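Local coordinates for extracellular solute-binding protein (Conexibacter woesei, PDB 4P98), which probably binds a solute outside the cell membrane and delivers it to an ABC transporter, as a lipoprotein of the BMP (PnrA-like) family, at residues F125-Y130 against V270-N275; D132-G137 against D299-R304; R92-T95 against H101-A104; V67-A72 against A94-D99. All blocks are in the same frame, centred on the assembly; numbering follows the deposited sequence.

In the fold
The contacts form two groups: contacts 3 and 4 lie in the outer part of the domain with the six-stranded parallel sheet, contacts 1 and 2 where helix 125-137 leaves that sheet. Contacts 3 and 4 have centres about 6 Å apart and share Ala94 and Thr95; together they join helices 61-73 and 84-94 and the loop after the latter to strand 101-105, where Phe102 also packs on Ile68. Contacts 1 and 2, with centres about 11 Å apart, both use helix 125-137; Ser302 OG of contact 2 lies 2.6 Å from Leu273 O of contact 1, a probable hydrogen bond. Contacts 2 and 4 are about 40 Å apart between centres, on opposite sides of the chain's centre.

Contact 1: residues F125-Y130 against V270-N275; sequences FGQLGY and VLALGN
Gln127 reaches from the first turns of helix 125-137 to the backbone of Leu273, joining two neighbouring connections of a two-domain periplasmic-binding-protein fold: the helix follows strand 118-123, and the turn containing Leu273 leaves the edge strand 268-271 of the same parallel sheet. The polar part is a single hydrogen bond. Leu273 N donates to Gln127 OE1 at 2.9 Å with an N-H...O angle of 170°, and the donor stands nearly in line with the side-chain C=O. The glutamine can span the gap because its chain runs extended beyond CG (chi2 -158°). Carbon atoms pack beside the same oxygen: Ala272 CB lies 3.4 Å from Gln127 OE1, and Leu273 CG lies 3.5 Å from it. The CD1 methyl of Leu273 approaches the helix backbone at Gln127 O, and it also makes an apolar contact with the Tyr130 ring, obliquely and at a looser distance. Ile278 packs against both Gln127 and Leu273. Within the second segment, Asn275 folds its amide back over the turn and ties it together next to Leu273 N: its OD1 accepts from Ala272 N at 2.9 Å, while its ND2 donates to Val270 O at 2.8 Å.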
# COMPACT_ATOMS: atom_id res chain seq x y z
N PHE A 125 1.12 -5.63 6.35
CA PHE A 125 1.05 -6.22 5.01
C PHE A 125 -0.09 -7.21 4.88
O PHE A 125 -0.80 -7.23 3.88
CB PHE A 125 2.38 -6.90 4.65
CG PHE A 125 3.50 -5.95 4.39
CD1 PHE A 125 3.56 -5.25 3.19
CD2 PHE A 125 4.49 -5.73 5.34
CE1 PHE A 125 4.59 -4.36 2.94
CE2 PHE A 125 5.53 -4.85 5.09
CZ PHE A 125 5.57 -4.16 3.89
N GLY A 126 -0.28 -8.00 5.93
CA GLY A 126 -1.36 -8.98 5.97
C GLY A 126 -2.73 -8.39 5.69
O GLY A 126 -3.58 -9.08 5.14
N GLN A 127 -2.94 -7.13 6.07
CA GLN A 127 -4.23 -6.45 5.84
C GLN A 127 -4.50 -6.07 4.40
O GLN A 127 -5.65 -6.12 3.96
CB GLN A 127 -4.39 -5.22 6.74
CG GLN A 127 -4.66 -5.62 8.18
CD GLN A 127 -5.34 -4.54 8.99
OE1 GLN A 127 -5.80 -3.54 8.48
NE2 GLN A 127 -5.39 -4.76 10.29
N LEU A 128 -3.47 -5.68 3.67
CA LEU A 128 -3.60 -5.49 2.22
C LEU A 128 -4.00 -6.81 1.58
O LEU A 128 -4.89 -6.85 0.73
CB LEU A 128 -2.30 -5.02 1.59
CG LEU A 128 -1.73 -3.67 2.00
CD1 LEU A 128 -0.33 -3.55 1.39
CD2 LEU A 128 -2.60 -2.51 1.53
N GLY A 129 -3.35 -7.89 2.00
CA GLY A 129 -3.69 -9.22 1.50
C GLY A 129 -5.13 -9.58 1.82
O GLY A 129 -5.87 -10.02 0.94
N TYR A 130 -5.52 -9.36 3.07
CA TYR A 130 -6.88 -9.69 3.51
C TYR A 130 -7.94 -8.98 2.66
O TYR A 130 -8.90 -9.61 2.25
CB TYR A 130 -7.07 -9.39 5.00
CG TYR A 130 -8.32 -10.01 5.56
CD1 TYR A 130 -8.29 -11.29 6.12
CD2 TYR A 130 -9.54 -9.34 5.53
CE1 TYR A 130 -9.43 -11.87 6.64
CE2 TYR A 130 -10.69 -9.91 6.06
CZ TYR A 130 -10.63 -11.17 6.61
OH TYR A 130 -11.77 -11.77 7.12
N VAL A 270 -1.42 4.11 13.01
CA VAL A 270 -1.56 2.85 12.32
C VAL A 270 -2.54 3.06 11.16
O VAL A 270 -3.66 3.53 11.35
CB VAL A 270 -2.07 1.74 13.26
CG1 VAL A 270 -2.15 0.42 12.52
CG2 VAL A 270 -1.15 1.60 14.46
N LEU A 271 -2.10 2.75 9.95
CA LEU A 271 -2.99 2.82 8.80
C LEU A 271 -3.54 1.42 8.59
O LEU A 271 -2.79 0.49 8.35
CB LEU A 271 -2.26 3.32 7.55
CG LEU A 271 -2.20 4.84 7.37
CD1 LEU A 271 -1.37 5.50 8.46
CD2 LEU A 271 -1.65 5.17 5.99
N ALA A 272 -4.86 1.27 8.72
CA ALA A 272 -5.48 -0.06 8.72
C ALA A 272 -6.85 -0.06 8.07
O ALA A 272 -7.40 0.99 7.74
CB ALA A 272 -5.58 -0.57 10.16
N LEU A 273 -7.42 -1.26 7.87
CA LEU A 273 -8.74 -1.37 7.25
C LEU A 273 -9.79 -0.71 8.12
O LEU A 273 -10.64 0.03 7.62
CB LEU A 273 -9.11 -2.83 7.03
CG LEU A 273 -8.30 -3.57 5.96
CD1 LEU A 273 -8.45 -5.07 6.12
CD2 LEU A 273 -8.73 -3.11 4.58
N GLY A 274 -9.70 -0.95 9.42
CA GLY A 274 -10.64 -0.40 10.39
C GLY A 274 -10.77 1.11 10.41
O GLY A 274 -11.85 1.62 10.63
N ASN A 275 -9.68 1.82 10.18
CA ASN A 275 -9.69 3.30 10.18
C ASN A 275 -9.57 3.95 8.79
O ASN A 275 -9.34 5.16 8.69
CB ASN A 275 -8.59 3.84 11.11
CG ASN A 275 -7.20 3.33 10.75
OD1 ASN A 275 -6.89 3.11 9.60
ND2 ASN A 275 -6.36 3.13 11.76

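Contact 2: residues D132-G137 against D299-R304; sequences DGFVAG and DALSER
Phe134 and Leu301 meet head-on between two helices, 125-137 and 294-307, a helix-helix packing at the part of this two-domain binding-protein fold where the chain's last long helix lies against the helix leading out of the six-stranded sheet. The first shell is a CH-pi contact. Leu301 CD2 sits over one face of the Phe134 ring, 3.9 Å from its centroid and 16° off the normal, displaced toward the rim on the side of CG and CD1. Both side chains leave their helices with CG opposite the backbone nitrogen, and they approach from opposite directions across the interhelical gap. Arg304, one turn further along, adds a lighter touch: Phe134 CE2 lies at the edge of the guanidinium, near its plane, 4.1 Å from Arg304 NH2. The two planes lie 45° apart, so this is neither a flat stack nor a perpendicular one. A bend at chi3 (-61°) turns the arginine back along its own helix, bringing one face of the guanidinium above Leu301 CA. Farther out, Phe134 also packs on Ala170 of helix 154-170, Leu301 on Leu310 and Arg304 on Glu309. The next residue, Val135, also packs on helix 294-307, against Leu294 and Val298. Within the contact itself, Leu301 CD2 is 3.8 Å from both CG and CD1 of Phe134.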
# COMPACT_ATOMS: atom_id res chain seq x y z
N ASP A 132 -7.63 -7.82 -0.44
CA ASP A 132 -7.62 -8.41 -1.79
C ASP A 132 -8.40 -9.71 -1.84
O ASP A 132 -9.23 -9.92 -2.74
CB ASP A 132 -6.19 -8.71 -2.23
CG ASP A 132 -5.38 -7.49 -2.44
OD1 ASP A 132 -5.94 -6.44 -2.81
OD2 ASP A 132 -4.15 -7.58 -2.25
N GLY A 133 -8.14 -10.59 -0.87
CA GLY A 133 -8.79 -11.88 -0.78
C GLY A 133 -10.28 -11.75 -0.52
O GLY A 133 -11.09 -12.49 -1.08
N PHE A 134 -10.65 -10.80 0.33
CA PHE A 134 -12.05 -10.53 0.61
C PHE A 134 -12.80 -10.03 -0.63
O PHE A 134 -13.93 -10.44 -0.88
CB PHE A 134 -12.19 -9.53 1.75
CG PHE A 134 -13.61 -9.29 2.17
CD1 PHE A 134 -14.35 -8.27 1.60
CD2 PHE A 134 -14.21 -10.10 3.12
CE1 PHE A 134 -15.68 -8.06 1.97
CE2 PHE A 134 -15.53 -9.89 3.51
CZ PHE A 134 -16.26 -8.87 2.93
N VAL A 135 -12.18 -9.14 -1.40
CA VAL A 135 -12.76 -8.67 -2.65
C VAL A 135 -12.90 -9.84 -3.62
O VAL A 135 -13.94 -9.98 -4.28
CB VAL A 135 -11.96 -7.51 -3.30
CG1 VAL A 135 -12.42 -7.23 -4.72
CG2 VAL A 135 -12.08 -6.24 -2.49
N ALA A 136 -11.87 -10.68 -3.70
CA ALA A 136 -11.91 -11.86 -4.56
C ALA A 136 -13.08 -12.78 -4.20
O ALA A 136 -13.75 -13.32 -5.08
CB ALA A 136 -10.60 -12.63 -4.48
N GLY A 137 -13.31 -12.97 -2.91
CA GLY A 137 -14.39 -13.83 -2.45
C GLY A 137 -15.77 -13.21 -2.55
O GLY A 137 -16.76 -13.90 -2.38
N ASP A 299 -16.87 -1.55 2.96
CA ASP A 299 -17.19 -0.60 4.02
C ASP A 299 -17.69 -1.30 5.28
O ASP A 299 -17.29 -0.95 6.38
CB ASP A 299 -18.24 0.43 3.54
CG ASP A 299 -17.72 1.36 2.44
OD1 ASP A 299 -16.50 1.44 2.21
OD2 ASP A 299 -18.56 2.02 1.79
N ALA A 300 -18.56 -2.30 5.12
CA ALA A 300 -19.08 -3.03 6.28
C ALA A 300 -17.98 -3.85 6.95
O ALA A 300 -17.91 -3.92 8.18
CB ALA A 300 -20.25 -3.93 5.89
N LEU A 301 -17.11 -4.46 6.15
CA LEU A 301 -15.94 -5.17 6.69
C LEU A 301 -15.08 -4.24 7.55
O LEU A 301 -14.64 -4.63 8.64
CB LEU A 301 -15.09 -5.79 5.56
CG LEU A 301 -13.68 -6.25 5.92
CD1 LEU A 301 -13.72 -7.47 6.83
CD2 LEU A 301 -12.86 -6.54 4.67
N SER A 302 -14.83 -3.04 7.04
CA SER A 302 -14.03 -2.06 7.76
C SER A 302 -14.67 -1.73 9.11
O SER A 302 -13.98 -1.62 10.13
CB SER A 302 -13.89 -0.80 6.91
OG SER A 302 -13.19 0.21 7.61
N GLU A 303 -16.00 -1.60 9.11
CA GLU A 303 -16.77 -1.28 10.33
C GLU A 303 -16.66 -2.41 11.36
O GLU A 303 -16.46 -2.16 12.55
CB GLU A 303 -18.22 -0.98 9.95
CG GLU A 303 -18.38 0.28 9.11
CD GLU A 303 -19.68 0.35 8.30
OE1 GLU A 303 -20.58 -0.49 8.50
OE2 GLU A 303 -19.80 1.27 7.46
N ARG A 304 -16.76 -3.65 10.90
CA ARG A 304 -16.57 -4.81 11.78
C ARG A 304 -15.17 -4.84 12.40
O ARG A 304 -15.01 -5.22 13.56
CB ARG A 304 -16.86 -6.12 11.06
CG ARG A 304 -18.31 -6.27 10.62
CD ARG A 304 -18.68 -7.72 10.34
NE ARG A 304 -17.89 -8.33 9.27
CZ ARG A 304 -18.06 -8.10 7.96
NH1 ARG A 304 -18.99 -7.26 7.52
NH2 ARG A 304 -17.28 -8.73 7.08

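Contact 3: residues R92-T95 against H101-A104; sequences RVAT and HFSA
Val93 and Ala94, in the last turn of helix 84-94, rest against the ring of Phe102 on the strand that follows. Val93 comes first, and lightly: its CG1 approaches Phe102 CE2 at 4.3 Å, oblique to the ring, while other parts of this side chain pack on Glu65 and Ile68 of helix 61-73. Ala94 carries most of the contact. Its CA stands over one face of the Phe102 ring, 3.9 Å from the centroid and 23° off the normal, in a CH-pi arrangement in which a backbone carbon serves as the C-H donor. The CA is shifted toward the rim and is nearest CE1, at 3.6 Å, whereas the methyl lies beside the neighbouring ring atom, with Ala94 CB 3.7 Å from Phe102 CD1. Backbone and methyl thus cover the same side of the ring, and the carbonyl of Ala94 accepts from Asn117 ND2. Helix 84-94 is the connection of a right-handed beta-alpha-beta unit of the Rossmann-like kind, strand 78-82, helix, strand 101-105, and Phe102 points from the second strand toward its own crossover helix. A chi1 of -61°, which sets CG opposite the carbonyl carbon and beside the backbone N, lays the ring under the helix end, between Ile68, Ile90 and Val118. Thr95 then turns the chain away from the ring, and its hydroxyl OG1 donates to Arg92 O at 2.6 Å, one turn back.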
# COMPACT_ATOMS: atom_id res chain seq x y z
N ARG A 92 17.80 10.49 12.42
CA ARG A 92 19.11 11.08 12.71
C ARG A 92 19.12 12.59 12.47
O ARG A 92 19.60 13.36 13.32
CB ARG A 92 20.20 10.42 11.86
CG ARG A 92 20.39 8.92 12.12
CD ARG A 92 21.60 8.43 11.36
NE ARG A 92 22.78 9.03 11.94
CZ ARG A 92 23.43 8.54 12.99
NH1 ARG A 92 23.05 7.40 13.55
NH2 ARG A 92 24.48 9.19 13.47
N VAL A 93 18.58 13.02 11.33
CA VAL A 93 18.58 14.43 10.97
C VAL A 93 17.63 15.21 11.87
O VAL A 93 17.92 16.34 12.24
CB VAL A 93 18.28 14.64 9.48
CG1 VAL A 93 18.24 16.12 9.12
CG2 VAL A 93 19.35 13.95 8.64
N ALA A 94 16.51 14.59 12.26
CA ALA A 94 15.57 15.22 13.19
C ALA A 94 16.26 15.79 14.44
O ALA A 94 15.90 16.88 14.89
CB ALA A 94 14.46 14.25 13.59
N THR A 95 17.25 15.08 14.97
CA THR A 95 17.98 15.53 16.16
C THR A 95 18.76 16.82 15.91
O THR A 95 19.04 17.54 16.85
CB THR A 95 18.97 14.46 16.68
OG1 THR A 95 20.05 14.31 15.75
CG2 THR A 95 18.26 13.11 16.90
N HIS A 101 9.87 19.73 11.50
CA HIS A 101 8.98 18.60 11.76
C HIS A 101 9.24 17.49 10.75
O HIS A 101 9.43 17.76 9.56
CB HIS A 101 7.53 19.10 11.72
CG HIS A 101 7.30 20.32 12.55
ND1 HIS A 101 7.22 21.59 12.00
CD2 HIS A 101 7.21 20.48 13.89
CE1 HIS A 101 7.05 22.47 12.98
NE2 HIS A 101 7.05 21.83 14.13
N PHE A 102 9.27 16.25 11.23
CA PHE A 102 9.62 15.10 10.41
C PHE A 102 8.62 13.96 10.54
O PHE A 102 7.99 13.81 11.59
CB PHE A 102 11.00 14.57 10.80
CG PHE A 102 12.11 15.58 10.62
CD1 PHE A 102 12.38 16.53 11.60
CD2 PHE A 102 12.90 15.56 9.48
CE1 PHE A 102 13.40 17.45 11.43
CE2 PHE A 102 13.93 16.48 9.31
CZ PHE A 102 14.18 17.42 10.28
N SER A 103 8.51 13.15 9.49
CA SER A 103 7.71 11.93 9.51
C SER A 103 8.53 10.76 9.03
O SER A 103 9.31 10.88 8.08
CB SER A 103 6.48 12.10 8.63
OG SER A 103 5.83 10.86 8.39
N ALA A 104 8.34 9.62 9.67
CA ALA A 104 9.02 8.39 9.28
C ALA A 104 8.04 7.23 9.34
O ALA A 104 7.06 7.28 10.09
CB ALA A 104 10.20 8.13 10.21

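Contact 4: residues V67-A72 against A94-D99; sequences VIRQFA and ATEFPD
With CG opposite its backbone nitrogen and a bend at chi3 (-64°), Arg69 swings its guanidinium off helix 61-73 to meet Glu96, whose own chain runs extended beyond CG. The two side chains cross at about a right angle, yet their flat ends lie almost in one plane, 9° apart, in a side-on, bidentate salt bridge. Arg69 NE donates to Glu96 OE1 at 2.8 Å, and Arg69 NH2 to Glu96 OE2 at 2.7 Å. Each carboxylate oxygen uses its syn lone pair, and both bonds run close to straight, so the paired grip restrains rotation of either group about its terminal bonds. Glu65, also on helix 61-73, forms a further salt bridge with Arg69 NH2, so that the arginine lies between two acids, and its positive charge probably offsets the closeness of the two carboxylates.

Next to this polar pair comes an apolar one. Ala72 CB stands over the centre of the Phe97 ring, 3.5 Å from the centroid and only 10° off the normal, a close CH-pi contact. The far rim of the ring reaches back to the arginine, with Phe97 CE2 4.1 Å from Arg69 CG. A type I turn from Ala94 to Phe97, closed by Phe97 N to Ala94 O, presents Glu96 and Phe97 to successive turns of the helix. The loop therefore binds helix 61-73 to the end of helix 84-94, while on the inner side Ile68 packs against helix 84-94, strand 22-25 and Phe102 of strand 101-105, which Ala72 also touches.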
# COMPACT_ATOMS: atom_id res chain seq x y z
N VAL A 67 20.04 14.77 1.62
CA VAL A 67 18.88 15.38 0.98
C VAL A 67 17.91 15.87 2.06
O VAL A 67 17.40 16.99 2.00
CB VAL A 67 18.16 14.39 0.04
CG1 VAL A 67 16.84 14.95 -0.46
CG2 VAL A 67 19.05 14.02 -1.14
N ILE A 68 17.66 15.01 3.05
CA ILE A 68 16.82 15.37 4.19
C ILE A 68 17.41 16.60 4.91
O ILE A 68 16.71 17.57 5.19
CB ILE A 68 16.66 14.17 5.16
CG1 ILE A 68 15.84 13.07 4.49
CG2 ILE A 68 15.99 14.60 6.46
CD1 ILE A 68 16.01 11.71 5.13
N ARG A 69 18.71 16.57 5.17
CA ARG A 69 19.38 17.68 5.85
C ARG A 69 19.21 18.99 5.07
O ARG A 69 18.95 20.03 5.66
CB ARG A 69 20.88 17.38 6.05
CG ARG A 69 21.62 18.49 6.78
CD ARG A 69 23.06 18.11 7.14
NE ARG A 69 23.09 17.00 8.08
CZ ARG A 69 23.40 15.74 7.78
NH1 ARG A 69 23.77 15.40 6.54
NH2 ARG A 69 23.37 14.82 8.73
N GLN A 70 19.36 18.91 3.76
CA GLN A 70 19.27 20.08 2.89
C GLN A 70 17.88 20.71 2.93
O GLN A 70 17.76 21.93 2.98
CB GLN A 70 19.64 19.69 1.45
CG GLN A 70 19.47 20.80 0.43
CD GLN A 70 19.96 20.41 -0.95
OE1 GLN A 70 20.03 19.22 -1.30
NE2 GLN A 70 20.30 21.41 -1.74
N PHE A 71 16.82 19.90 2.94
CA PHE A 71 15.48 20.45 3.06
C PHE A 71 15.27 21.13 4.41
O PHE A 71 14.68 22.21 4.49
CB PHE A 71 14.41 19.37 2.85
CG PHE A 71 14.16 19.04 1.40
CD1 PHE A 71 13.73 20.02 0.52
CD2 PHE A 71 14.31 17.75 0.93
CE1 PHE A 71 13.47 19.72 -0.81
CE2 PHE A 71 14.07 17.44 -0.39
CZ PHE A 71 13.65 18.43 -1.27
N ALA A 72 15.74 20.49 5.48
CA ALA A 72 15.63 21.08 6.82
C ALA A 72 16.43 22.38 6.92
O ALA A 72 15.96 23.35 7.51
CB ALA A 72 16.08 20.10 7.88
N ALA A 94 16.51 14.59 12.26
CA ALA A 94 15.57 15.22 13.19
C ALA A 94 16.26 15.79 14.44
O ALA A 94 15.90 16.88 14.89
CB ALA A 94 14.46 14.25 13.59
N THR A 95 17.25 15.08 14.97
CA THR A 95 17.98 15.53 16.16
C THR A 95 18.76 16.82 15.91
O THR A 95 19.04 17.54 16.85
CB THR A 95 18.97 14.46 16.68
OG1 THR A 95 20.05 14.31 15.75
CG2 THR A 95 18.26 13.11 16.90
N GLU A 96 19.09 17.11 14.65
CA GLU A 96 19.84 18.32 14.27
C GLU A 96 18.96 19.57 14.14
O GLU A 96 19.47 20.69 14.19
CB GLU A 96 20.57 18.11 12.94
CG GLU A 96 21.52 16.93 12.88
CD GLU A 96 22.04 16.66 11.47
OE1 GLU A 96 21.96 17.54 10.59
OE2 GLU A 96 22.53 15.54 11.21
N PHE A 97 17.66 19.38 13.95
CA PHE A 97 16.75 20.48 13.64
C PHE A 97 15.50 20.36 14.51
O PHE A 97 14.44 19.96 14.03
CB PHE A 97 16.35 20.44 12.16
CG PHE A 97 17.48 20.66 11.20
CD1 PHE A 97 17.83 21.95 10.80
CD2 PHE A 97 18.18 19.58 10.68
CE1 PHE A 97 18.88 22.14 9.91
CE2 PHE A 97 19.23 19.78 9.79
CZ PHE A 97 19.58 21.06 9.39
N PRO A 98 15.62 20.72 15.80
CA PRO A 98 14.53 20.54 16.77
C PRO A 98 13.24 21.27 16.41
O PRO A 98 12.17 20.84 16.83
CB PRO A 98 15.10 21.11 18.08
CG PRO A 98 16.56 21.30 17.86
CD PRO A 98 16.81 21.35 16.39
N ASP A 99 13.33 22.37 15.66
CA ASP A 99 12.14 23.14 15.28
C ASP A 99 11.57 22.77 13.90
O ASP A 99 10.58 23.34 13.48
CB ASP A 99 12.45 24.65 15.32
CG ASP A 99 12.69 25.16 16.73
OD1 ASP A 99 12.16 24.57 17.69
OD2 ASP A 99 13.42 26.16 16.88